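PDB 5OET: glutathione synthetase-like effector 30 (Gpa-GSS30-apo) from Globodera pallida, which probably acts as a nematode effector in plant parasitism and resembles glutathione synthetase, which joins glycine to gamma-glutamylcysteine using ATP. Local coordinates for residues Gln235-Phe240 and Ala245-Leu250; Arg276-Phe281 and Asp304-Ala309. One frame throughout, in Å; residues are numbered along the deposited sequence.

Contact 1. Residues Gln235-Phe240 and Ala245-Leu250; sequences QAWLEF and AVILFL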
ATOM      1  N   GLN A 235     -13.211 -17.868  12.415  1.00 45.19           N
ATOM      2  CA  GLN A 235     -14.187 -18.902  12.740  1.00 45.77           C
ATOM      3  C   GLN A 235     -13.532 -20.280  12.836  1.00 45.74           C
ATOM      4  O   GLN A 235     -13.942 -21.062  13.660  1.00 47.55           O
ATOM      5  CB  GLN A 235     -15.337 -18.957  11.728  1.00 45.49           C
ATOM      6  CG  GLN A 235     -16.237 -17.740  11.715  1.00 45.35           C
ATOM      7  CD  GLN A 235     -17.024 -17.581  12.988  1.00 46.68           C
ATOM      8  OE1 GLN A 235     -17.620 -18.526  13.491  1.00 47.56           O
ATOM      9  NE2 GLN A 235     -17.023 -16.377  13.525  1.00 47.55           N
ATOM     10  N   ALA A 236     -12.529 -20.571  12.010  1.00 44.65           N
ATOM     11  CA  ALA A 236     -11.777 -21.831  12.132  1.00 45.58           C
ATOM     12  C   ALA A 236     -11.007 -21.922  13.455  1.00 47.37           C
ATOM     13  O   ALA A 236     -11.036 -22.952  14.143  1.00 48.66           O
ATOM     14  CB  ALA A 236     -10.836 -22.025  10.956  1.00 43.76           C
ATOM     15  N   TRP A 237     -10.326 -20.840  13.807  1.00 48.23           N
ATOM     16  CA  TRP A 237      -9.626 -20.746  15.076  1.00 50.08           C
ATOM     17  C   TRP A 237     -10.585 -21.018  16.232  1.00 52.24           C
ATOM     18  O   TRP A 237     -10.287 -21.824  17.102  1.00 54.19           O
ATOM     19  CB  TRP A 237      -9.014 -19.359  15.209  1.00 50.54           C
ATOM     20  CG  TRP A 237      -8.167 -19.183  16.392  1.00 52.55           C
ATOM     21  CD1 TRP A 237      -6.885 -19.611  16.556  1.00 52.43           C
ATOM     22  CD2 TRP A 237      -8.528 -18.514  17.598  1.00 54.66           C
ATOM     23  NE1 TRP A 237      -6.425 -19.244  17.793  1.00 54.22           N
ATOM     24  CE2 TRP A 237      -7.415 -18.562  18.449  1.00 55.16           C
ATOM     25  CE3 TRP A 237      -9.689 -17.870  18.040  1.00 55.39           C
ATOM     26  CZ2 TRP A 237      -7.431 -18.001  19.718  1.00 56.80           C
ATOM     27  CZ3 TRP A 237      -9.699 -17.308  19.289  1.00 56.65           C
ATOM     28  CH2 TRP A 237      -8.580 -17.377  20.118  1.00 57.43           C
ATOM     29  N   LEU A 238     -11.752 -20.374  16.219  1.00 53.57           N
ATOM     30  CA  LEU A 238     -12.775 -20.635  17.231  1.00 55.39           C
ATOM     31  C   LEU A 238     -13.253 -22.091  17.281  1.00 56.79           C
ATOM     32  O   LEU A 238     -13.440 -22.622  18.370  1.00 59.20           O
ATOM     33  CB  LEU A 238     -13.983 -19.724  17.042  1.00 56.50           C
ATOM     34  CG  LEU A 238     -13.841 -18.234  17.335  1.00 57.38           C
ATOM     35  CD1 LEU A 238     -15.152 -17.532  16.987  1.00 58.48           C
ATOM     36  CD2 LEU A 238     -13.481 -18.003  18.794  1.00 58.85           C
ATOM     37  N   GLU A 239     -13.454 -22.735  16.128  1.00 56.58           N
ATOM     38  CA  GLU A 239     -13.864 -24.149  16.124  1.00 57.30           C
ATOM     39  C   GLU A 239     -12.800 -25.080  16.722  1.00 54.36           C
ATOM     40  O   GLU A 239     -13.126 -26.137  17.222  1.00 53.60           O
ATOM     41  CB  GLU A 239     -14.223 -24.670  14.729  1.00 61.17           C
ATOM     42  CG  GLU A 239     -15.229 -23.878  13.881  1.00 66.30           C
ATOM     43  CD  GLU A 239     -16.334 -23.118  14.642  1.00 73.03           C
ATOM     44  OE1 GLU A 239     -17.097 -23.739  15.442  1.00 78.19           O
ATOM     45  OE2 GLU A 239     -16.461 -21.879  14.410  1.00 74.61           O
ATOM     46  N   PHE A 240     -11.532 -24.698  16.643  1.00 52.05           N
ATOM     47  CA  PHE A 240     -10.453 -25.456  17.286  1.00 52.09           C
ATOM     48  C   PHE A 240     -10.491 -25.313  18.822  1.00 52.85           C
ATOM     49  O   PHE A 240     -10.206 -26.265  19.542  1.00 52.16           O
ATOM     50  CB  PHE A 240      -9.091 -25.031  16.736  1.00 50.21           C
ATOM     51  CG  PHE A 240      -7.975 -25.946  17.120  1.00 49.51           C
ATOM     52  CD1 PHE A 240      -7.764 -27.124  16.429  1.00 48.44           C
ATOM     53  CD2 PHE A 240      -7.137 -25.631  18.189  1.00 50.07           C
ATOM     54  CE1 PHE A 240      -6.738 -27.977  16.808  1.00 49.46           C
ATOM     55  CE2 PHE A 240      -6.102 -26.485  18.560  1.00 49.76           C
ATOM     56  CZ  PHE A 240      -5.901 -27.655  17.873  1.00 49.64           C
ATOM     57  N   ALA A 245      -3.650 -21.265  21.066  1.00 51.96           N
ATOM     58  CA  ALA A 245      -3.275 -21.734  19.731  1.00 49.25           C
ATOM     59  C   ALA A 245      -3.101 -20.646  18.684  1.00 47.64           C
ATOM     60  O   ALA A 245      -3.793 -19.623  18.697  1.00 46.25           O
ATOM     61  CB  ALA A 245      -4.285 -22.733  19.218  1.00 48.91           C
ATOM     62  N   VAL A 246      -2.195 -20.927  17.744  1.00 47.31           N
ATOM     63  CA  VAL A 246      -1.779 -19.995  16.700  1.00 46.59           C
ATOM     64  C   VAL A 246      -2.295 -20.454  15.367  1.00 45.49           C
ATOM     65  O   VAL A 246      -2.592 -21.622  15.176  1.00 47.13           O
ATOM     66  CB  VAL A 246      -0.226 -19.897  16.552  1.00 47.55           C
ATOM     67  CG1 VAL A 246       0.433 -19.618  17.897  1.00 48.69           C
ATOM     68  CG2 VAL A 246       0.398 -21.148  15.891  1.00 46.89           C
ATOM     69  N   ILE A 247      -2.324 -19.530  14.428  1.00 43.75           N
ATOM     70  CA  ILE A 247      -2.626 -19.833  13.052  1.00 42.62           C
ATOM     71  C   ILE A 247      -1.312 -19.826  12.251  1.00 42.57           C
ATOM     72  O   ILE A 247      -0.553 -18.852  12.290  1.00 41.88           O
ATOM     73  CB  ILE A 247      -3.607 -18.802  12.498  1.00 41.42           C
ATOM     74  CG1 ILE A 247      -4.963 -18.961  13.180  1.00 41.60           C
ATOM     75  CG2 ILE A 247      -3.760 -18.984  11.002  1.00 41.33           C
ATOM     76  CD1 ILE A 247      -5.869 -17.775  12.965  1.00 41.49           C
ATOM     77  N   LEU A 248      -1.060 -20.906  11.510  1.00 41.85           N
ATOM     78  CA  LEU A 248       0.178 -21.055  10.774  1.00 41.87           C
ATOM     79  C   LEU A 248      -0.033 -20.647   9.331  1.00 41.92           C
ATOM     80  O   LEU A 248      -0.963 -21.140   8.676  1.00 41.87           O
ATOM     81  CB  LEU A 248       0.641 -22.495  10.837  1.00 43.16           C
ATOM     82  CG  LEU A 248       2.101 -22.795  10.506  1.00 43.58           C
ATOM     83  CD1 LEU A 248       3.033 -22.105  11.495  1.00 43.89           C
ATOM     84  CD2 LEU A 248       2.314 -24.309  10.544  1.00 44.68           C
ATOM     85  N   PHE A 249       0.805 -19.721   8.853  1.00 41.26           N
ATOM     86  CA  PHE A 249       0.845 -19.356   7.441  1.00 40.42           C
ATOM     87  C   PHE A 249       2.081 -20.049   6.893  1.00 42.07           C
ATOM     88  O   PHE A 249       3.232 -19.706   7.275  1.00 43.44           O
ATOM     89  CB  PHE A 249       0.913 -17.843   7.243  1.00 39.42           C
ATOM     90  CG  PHE A 249      -0.395 -17.150   7.476  1.00 38.33           C
ATOM     91  CD1 PHE A 249      -0.942 -17.068   8.745  1.00 38.89           C
ATOM     92  CD2 PHE A 249      -1.090 -16.594   6.438  1.00 38.50           C
ATOM     93  CE1 PHE A 249      -2.159 -16.429   8.979  1.00 38.49           C
ATOM     94  CE2 PHE A 249      -2.312 -15.938   6.666  1.00 38.97           C
ATOM     95  CZ  PHE A 249      -2.853 -15.872   7.942  1.00 38.02           C
ATOM     96  N   LEU A 250       1.834 -21.039   6.032  1.00 42.00           N
ATOM     97  CA  LEU A 250       2.881 -21.837   5.430  1.00 43.78           C
ATOM     98  C   LEU A 250       3.134 -21.350   4.004  1.00 44.28           C
ATOM     99  O   LEU A 250       2.243 -21.404   3.163  1.00 42.35           O
ATOM    100  CB  LEU A 250       2.441 -23.294   5.438  1.00 45.04           C
ATOM    101  CG  LEU A 250       3.486 -24.399   5.428  1.00 46.32           C
ATOM    102  CD1 LEU A 250       4.493 -24.224   6.547  1.00 48.16           C
ATOM    103  CD2 LEU A 250       2.775 -25.727   5.571  1.00 47.08           C
TER
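Trp237 and Phe240 reach from the last turn of helix 225-240 to Ala245 and Ile247, an example of how a helix packs on the parallel strand that follows it in an alpha/beta sheet. The indole nitrogen carries the polar part: Trp237 NE1 donates to Ala245 O at 2.8 Å, nearly straight at 173°. The acceptor lies almost exactly in the indole plane, whereas the donor stands about 50° above the plane of the Ala245 carbonyl. Nearer the root of the same ring, Trp237 CD1 meets Ile247 CG1 at 3.9 Å, the two side chains crossing at about a right angle. Both aromatics hold CG anti to the backbone nitrogen (chi1 -174° in Trp237), which swings their rings off the helix toward the strand. Farther out, Ile277, in the loop before strand 279-283, touches Trp237 and Ile247, while Ala309, where the chain turns a corner in 306-314, packs on Phe240 and Ala245; both border the same packing. Three residues on from Trp237, about one helical turn later, Phe240 adds an apolar contact, its CD2 lying 4.2 Å from Ala245 CB, which approaches the ring obliquely.

Contact 2. Residues Arg276-Phe281 and Asp304-Ala309; sequences RIKCRF and DKFVVA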
ATOM      1  N   ARG A 276      -5.743 -10.173  20.155  1.00 79.36           N
ATOM      2  CA  ARG A 276      -4.663 -10.556  19.225  1.00 78.05           C
ATOM      3  C   ARG A 276      -4.472 -12.079  19.002  1.00 72.72           C
ATOM      4  O   ARG A 276      -3.784 -12.727  19.791  1.00 72.38           O
ATOM      5  CB  ARG A 276      -3.327  -9.973  19.753  1.00 82.86           C
ATOM      6  CG  ARG A 276      -2.163 -10.141  18.759  1.00 86.65           C
ATOM      7  CD  ARG A 276      -2.205  -9.125  17.618  1.00 88.70           C
ATOM      8  NE  ARG A 276      -3.101  -9.481  16.504  1.00 90.31           N
ATOM      9  CZ  ARG A 276      -2.812 -10.342  15.523  1.00 92.57           C
ATOM     10  NH1 ARG A 276      -1.634 -10.974  15.469  1.00 93.14           N
ATOM     11  NH2 ARG A 276      -3.720 -10.590  14.578  1.00 91.76           N
ATOM     12  N   ILE A 277      -5.030 -12.640  17.921  1.00 65.08           N
ATOM     13  CA  ILE A 277      -4.661 -14.002  17.512  1.00 60.91           C
ATOM     14  C   ILE A 277      -3.283 -14.007  16.855  1.00 58.94           C
ATOM     15  O   ILE A 277      -3.048 -13.271  15.913  1.00 58.14           O
ATOM     16  CB  ILE A 277      -5.681 -14.616  16.548  1.00 59.10           C
ATOM     17  CG1 ILE A 277      -7.019 -14.784  17.260  1.00 59.85           C
ATOM     18  CG2 ILE A 277      -5.193 -15.969  16.025  1.00 58.51           C
ATOM     19  CD1 ILE A 277      -8.166 -15.044  16.322  1.00 58.79           C
ATOM     20  N   LYS A 278      -2.377 -14.835  17.353  1.00 59.64           N
ATOM     21  CA  LYS A 278      -1.035 -14.881  16.801  1.00 59.01           C
ATOM     22  C   LYS A 278      -1.080 -15.681  15.505  1.00 54.86           C
ATOM     23  O   LYS A 278      -1.658 -16.760  15.438  1.00 55.15           O
ATOM     24  CB  LYS A 278      -0.029 -15.472  17.786  1.00 62.44           C
ATOM     25  CG  LYS A 278       0.206 -14.622  19.031  1.00 65.94           C
ATOM     26  CD  LYS A 278       0.797 -15.448  20.189  1.00 70.09           C
ATOM     27  CE  LYS A 278      -0.240 -16.318  20.893  1.00 71.04           C
ATOM     28  NZ  LYS A 278       0.322 -17.364  21.807  1.00 72.58           N
ATOM     29  N   CYS A 279      -0.493 -15.100  14.480  1.00 50.74           N
ATOM     30  CA  CYS A 279      -0.335 -15.710  13.191  1.00 49.73           C
ATOM     31  C   CYS A 279       1.161 -15.892  13.023  1.00 48.43           C
ATOM     32  O   CYS A 279       1.901 -14.932  13.178  1.00 50.32           O
ATOM     33  CB  CYS A 279      -0.884 -14.767  12.106  1.00 49.29           C
ATOM     34  SG  CYS A 279      -2.691 -14.521  12.178  1.00 49.15           S
ATOM     35  N   ARG A 280       1.612 -17.095  12.706  1.00 46.00           N
ATOM     36  CA  ARG A 280       3.031 -17.354  12.627  1.00 45.85           C
ATOM     37  C   ARG A 280       3.426 -17.690  11.205  1.00 43.50           C
ATOM     38  O   ARG A 280       2.908 -18.623  10.630  1.00 43.32           O
ATOM     39  CB  ARG A 280       3.396 -18.466  13.607  1.00 48.26           C
ATOM     40  CG  ARG A 280       3.048 -18.120  15.039  1.00 49.92           C
ATOM     41  CD  ARG A 280       3.971 -17.045  15.628  1.00 52.04           C
ATOM     42  NE  ARG A 280       4.728 -17.621  16.751  1.00 55.50           N
ATOM     43  CZ  ARG A 280       6.010 -17.993  16.742  1.00 57.74           C
ATOM     44  NH1 ARG A 280       6.795 -17.836  15.684  1.00 57.84           N
ATOM     45  NH2 ARG A 280       6.519 -18.539  17.829  1.00 61.30           N
ATOM     46  N   PHE A 281       4.324 -16.896  10.634  1.00 43.10           N
ATOM     47  CA  PHE A 281       4.754 -17.050   9.240  1.00 42.25           C
ATOM     48  C   PHE A 281       6.018 -17.875   9.168  1.00 43.87           C
ATOM     49  O   PHE A 281       7.058 -17.438   9.651  1.00 42.98           O
ATOM     50  CB  PHE A 281       4.978 -15.702   8.577  1.00 40.50           C
ATOM     51  CG  PHE A 281       3.715 -15.067   8.138  1.00 40.01           C
ATOM     52  CD1 PHE A 281       2.761 -14.683   9.079  1.00 39.43           C
ATOM     53  CD2 PHE A 281       3.438 -14.891   6.790  1.00 39.59           C
ATOM     54  CE1 PHE A 281       1.575 -14.117   8.686  1.00 38.48           C
ATOM     55  CE2 PHE A 281       2.251 -14.317   6.391  1.00 38.29           C
ATOM     56  CZ  PHE A 281       1.316 -13.927   7.342  1.00 38.37           C
ATOM     57  N   ASP A 304       8.086 -26.541  19.643  1.00 62.85           N
ATOM     58  CA  ASP A 304       7.804 -27.290  20.870  1.00 64.69           C
ATOM     59  C   ASP A 304       6.895 -26.591  21.903  1.00 65.04           C
ATOM     60  O   ASP A 304       6.658 -27.160  22.961  1.00 68.12           O
ATOM     61  CB  ASP A 304       9.120 -27.709  21.524  1.00 66.39           C
ATOM     62  CG  ASP A 304      10.155 -28.163  20.507  1.00 67.18           C
ATOM     63  OD1 ASP A 304      10.119 -29.339  20.064  1.00 67.78           O
ATOM     64  OD2 ASP A 304      10.999 -27.322  20.144  1.00 68.15           O
ATOM     65  N   LYS A 305       6.350 -25.415  21.582  1.00 62.87           N
ATOM     66  CA  LYS A 305       5.606 -24.598  22.542  1.00 63.84           C
ATOM     67  C   LYS A 305       4.164 -24.215  22.115  1.00 60.80           C
ATOM     68  O   LYS A 305       3.277 -24.098  22.967  1.00 61.20           O
ATOM     69  CB  LYS A 305       6.421 -23.337  22.817  1.00 66.18           C
ATOM     70  CG  LYS A 305       5.916 -22.456  23.951  1.00 68.31           C
ATOM     71  CD  LYS A 305       6.725 -21.173  23.982  1.00 69.77           C
ATOM     72  CE  LYS A 305       6.283 -20.252  25.105  1.00 72.16           C
ATOM     73  NZ  LYS A 305       6.807 -18.852  24.937  1.00 73.09           N
ATOM     74  N   PHE A 306       3.930 -24.011  20.820  1.00 56.76           N
ATOM     75  CA  PHE A 306       2.670 -23.454  20.343  1.00 53.56           C
ATOM     76  C   PHE A 306       1.856 -24.477  19.598  1.00 50.91           C
ATOM     77  O   PHE A 306       2.322 -25.053  18.630  1.00 48.91           O
ATOM     78  CB  PHE A 306       2.934 -22.258  19.445  1.00 52.34           C
ATOM     79  CG  PHE A 306       3.508 -21.092  20.180  1.00 53.38           C
ATOM     80  CD1 PHE A 306       2.700 -20.320  21.017  1.00 53.96           C
ATOM     81  CD2 PHE A 306       4.865 -20.769  20.067  1.00 53.92           C
ATOM     82  CE1 PHE A 306       3.234 -19.245  21.722  1.00 54.68           C
ATOM     83  CE2 PHE A 306       5.404 -19.701  20.769  1.00 54.01           C
ATOM     84  CZ  PHE A 306       4.585 -18.934  21.591  1.00 54.90           C
ATOM     85  N   VAL A 307       0.621 -24.671  20.057  1.00 49.47           N
ATOM     86  CA  VAL A 307      -0.328 -25.512  19.369  1.00 47.61           C
ATOM     87  C   VAL A 307      -0.839 -24.714  18.169  1.00 45.50           C
ATOM     88  O   VAL A 307      -0.984 -23.502  18.222  1.00 44.67           O
ATOM     89  CB  VAL A 307      -1.447 -26.002  20.314  1.00 48.24           C
ATOM     90  CG1 VAL A 307      -2.376 -26.973  19.605  1.00 47.65           C
ATOM     91  CG2 VAL A 307      -0.836 -26.706  21.530  1.00 49.48           C
ATOM     92  N   VAL A 308      -1.025 -25.398  17.050  1.00 45.02           N
ATOM     93  CA  VAL A 308      -1.435 -24.758  15.811  1.00 43.31           C
ATOM     94  C   VAL A 308      -2.865 -25.189  15.576  1.00 43.05           C
ATOM     95  O   VAL A 308      -3.129 -26.381  15.419  1.00 44.09           O
ATOM     96  CB  VAL A 308      -0.547 -25.186  14.630  1.00 42.77           C
ATOM     97  CG1 VAL A 308      -1.064 -24.603  13.330  1.00 42.43           C
ATOM     98  CG2 VAL A 308       0.891 -24.756  14.839  1.00 43.13           C
ATOM     99  N   ALA A 309      -3.775 -24.219  15.569  1.00 42.58           N
ATOM    100  CA  ALA A 309      -5.204 -24.458  15.361  1.00 42.42           C
ATOM    101  C   ALA A 309      -5.557 -24.619  13.877  1.00 42.39           C
ATOM    102  O   ALA A 309      -6.371 -25.473  13.512  1.00 44.26           O
ATOM    103  CB  ALA A 309      -6.023 -23.333  15.969  1.00 42.11           C
TER
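Arg280 is anchored through NH1, in a salt bridge to Glu49 of the second subunit, while its NH2 lies beside an aromatic ring, 3.4 Å from Phe306 CE2, with a long, weak ion pair to Asp303. The edge of the guanidinium, not its flat side, is turned to the phenyl, and the two planes stand 76° apart. A chain bent at chi2 and again at chi3 (-72° and -116°) curls the group round to the ring. Lys278 comes to the other flank of the ring, NZ lying 3.5 Å from Phe306 CE1, and its ammonium is tied by a salt bridge to Glu244. Both nitrogens sit on the same side of the ring plane, obliquely placed, so the phenyl is bracketed by two charged groups that have carboxylate partners elsewhere; these anions probably offset the local positive charge. Across the ring's other face lies CG of the adjacent Lys305, 4.2 Å above the plane. Lys305 and Phe306 together face Leu302 in a classic beta bulge. Strand 246-251 is hydrogen-bonded between strands 279-283 and 306-314, and its Val246 touches Arg280 and Val308: these are side chains meeting over the middle of three parallel strands in a mixed alpha/beta sheet.

Strand 246-251 is the common element: contact 1 fastens it to the helix that precedes it in the chain, and contact 2 spans it from one flanking strand to the other. Backbone bonds join the two, with Arg280 N meeting Ile247 O at 2.8 Å and Ala309 N meeting Val246 O at 2.9 Å. Both are only partly buried, their centres about 8 Å apart, but contact 1 is centred about 21 Å from the centre of the chain and contact 2 about 26 Å. The inner one combines apolar packing with one neutral hydrogen bond, whereas the outer one, at the subunit interface, carries the charges and sets them beside an aromatic ring.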